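PDB 2HX0: putative DNA-binding protein from Salmonella choleraesuis, which is of unknown function but probably binds DNA, and carries bound magnesium. Local coordinates for residues A37-Q41 / N42-A46. The protein carries 2 engineered substitutions. Residues are numbered along the deposited sequence; the frame is centred on the assembly and turned at random.
Engineered in segment 42-46: R45 (natural residue His).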
loop_
_atom_site.group_PDB
_atom_site.type_symbol
_atom_site.label_atom_id
_atom_site.label_comp_id
_atom_site.label_asym_id
_atom_site.label_seq_id
_atom_site.Cartn_x
_atom_site.Cartn_y
_atom_site.Cartn_z
ATOM N N ALA A 37 -3.508 -20.343 4.739
ATOM C CA ALA A 37 -3.450 -21.528 3.894
ATOM C C ALA A 37 -2.427 -21.323 2.781
ATOM O O ALA A 37 -1.680 -22.235 2.439
ATOM C CB ALA A 37 -4.817 -21.825 3.293
ATOM N N PHE A 38 -2.401 -20.120 2.213
ATOM C CA PHE A 38 -1.462 -19.815 1.140
ATOM C C PHE A 38 -0.032 -19.825 1.678
ATOM O O PHE A 38 0.896 -20.298 1.017
ATOM C CB PHE A 38 -1.778 -18.449 0.538
ATOM C CG PHE A 38 -1.129 -18.211 -0.794
ATOM C CD1 PHE A 38 -1.678 -18.755 -1.951
ATOM C CD2 PHE A 38 0.038 -17.461 -0.893
ATOM C CE1 PHE A 38 -1.077 -18.556 -3.198
ATOM C CE2 PHE A 38 0.655 -17.252 -2.135
ATOM C CZ PHE A 38 0.096 -17.800 -3.290
ATOM N N VAL A 39 0.146 -19.291 2.877
ATOM C CA VAL A 39 1.464 -19.273 3.498
ATOM C C VAL A 39 1.949 -20.700 3.733
ATOM O O VAL A 39 3.111 -21.017 3.482
ATOM C CB VAL A 39 1.431 -18.518 4.838
ATOM C CG1 VAL A 39 2.673 -18.834 5.652
ATOM C CG2 VAL A 39 1.353 -17.025 4.570
ATOM N N GLN A 40 1.052 -21.563 4.206
ATOM C CA GLN A 40 1.402 -22.952 4.461
ATOM C C GLN A 40 1.682 -23.695 3.165
ATOM O O GLN A 40 2.644 -24.451 3.070
ATOM C CB GLN A 40 0.274 -23.654 5.221
ATOM C CG GLN A 40 0.241 -23.341 6.706
ATOM C CD GLN A 40 1.488 -23.835 7.426
ATOM O OE1 GLN A 40 1.885 -24.991 7.278
ATOM N NE2 GLN A 40 2.107 -22.959 8.211
ATOM N N GLN A 41 0.844 -23.476 2.160
ATOM C CA GLN A 41 1.034 -24.157 0.888
ATOM C C GLN A 41 2.390 -23.870 0.262
ATOM O O GLN A 41 3.015 -24.756 -0.322
ATOM C CB GLN A 41 -0.059 -23.772 -0.106
ATOM C CG GLN A 41 0.217 -24.307 -1.503
ATOM C CD GLN A 41 -0.935 -24.120 -2.462
ATOM O OE1 GLN A 41 -0.821 -24.442 -3.644
ATOM N NE2 GLN A 41 -2.053 -23.605 -1.963
ATOM N N ASN A 42 2.843 -22.628 0.390
ATOM C CA ASN A 42 4.112 -22.228 -0.199
ATOM C C ASN A 42 5.252 -22.094 0.803
ATOM O O ASN A 42 6.349 -21.664 0.442
ATOM C CB ASN A 42 3.926 -20.914 -0.958
ATOM C CG ASN A 42 2.935 -21.042 -2.094
ATOM O OD1 ASN A 42 1.775 -20.644 -1.978
ATOM N ND2 ASN A 42 3.384 -21.619 -3.197
ATOM N N GLN A 43 4.993 -22.482 2.046
ATOM C CA GLN A 43 5.988 -22.413 3.110
ATOM C C GLN A 43 6.700 -21.064 3.130
ATOM O O GLN A 43 7.927 -20.991 3.172
ATOM C CB GLN A 43 7.008 -23.543 2.951
ATOM C CG GLN A 43 6.420 -24.927 3.195
ATOM C CD GLN A 43 6.009 -25.132 4.640
ATOM O OE1 GLN A 43 6.854 -25.183 5.536
ATOM N NE2 GLN A 43 4.707 -25.236 4.878
ATOM N N LEU A 44 5.918 -19.992 3.097
ATOM C CA LEU A 44 6.479 -18.645 3.116
ATOM C C LEU A 44 7.025 -18.329 4.508
ATOM O O LEU A 44 6.338 -18.523 5.512
ATOM C CB LEU A 44 5.404 -17.631 2.717
ATOM C CG LEU A 44 4.743 -17.889 1.356
ATOM C CD1 LEU A 44 3.771 -16.755 1.035
ATOM C CD2 LEU A 44 5.808 -18.014 0.271
ATOM N N ARG A 45 8.258 -17.828 4.560
ATOM C CA ARG A 45 8.903 -17.513 5.832
ATOM C C ARG A 45 9.120 -16.026 6.104
ATOM O O ARG A 45 9.467 -15.651 7.220
ATOM C CB ARG A 45 10.264 -18.218 5.933
ATOM C CG ARG A 45 10.234 -19.732 5.751
ATOM C CD ARG A 45 9.339 -20.415 6.767
ATOM N NE ARG A 45 9.771 -20.198 8.144
ATOM C CZ ARG A 45 10.872 -20.716 8.682
ATOM N NH1 ARG A 45 11.174 -20.452 9.948
ATOM N NH2 ARG A 45 11.669 -21.494 7.962
ATOM N N ALA A 46 8.925 -15.181 5.099
ATOM C CA ALA A 46 9.118 -13.740 5.277
ATOM C C ALA A 46 8.342 -13.005 4.194
ATOM O O ALA A 46 8.919 -12.508 3.229
ATOM C CB ALA A 46 10.594 -13.401 5.181
#
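The backbone oxygen of Q40 takes two N-H groups of Q43: the side-chain NE2 at 2.9 Å from Q40 O and, more weakly, the backbone N of Q43 at 3.2 Å from the same oxygen. The NE2 bond lies in the carbonyl plane on a lone pair, with an N-H...O angle of 156°. It forms because the Q43 chain folds back on itself, bent about CB-CG (chi2 -67°), and the bend brings NE2 back to Q40 O. One residue earlier, V39 O accepts L44 N at 3.0 Å, again in the carbonyl plane, while F38 O accepts N42 N at 3.1 Å from a donor tilted out of the F38 carbonyl plane. The last turn thus has the carbonyls of F38, V39 and Q40 all engaged by the residues that follow. On the inner side the apolar groups meet more loosely: V39 CG1 stands 4.2 Å from L44 CB, and F38 CD2 lies 4.3 Å from L44 CD1, which reaches the ring obliquely. The N42 side-chain amide sits over one face of the F38 ring, their planes 51° apart. Y21 of strand 15-25 meets the F38 ring nearly at right angles and also touches N42 and L44, so the helix end rests on this strand. The E124 carboxylate accepts the backbone N-H groups of the engineered R45 and of A46, just before strand 47-56. Q43, with positive phi, leaves the helical path; Q43 N to Q40 O, weak, and L44 N to V39 O are the two backbone bonds of a Schellman motif closing helix 31-42 of the PCC domain.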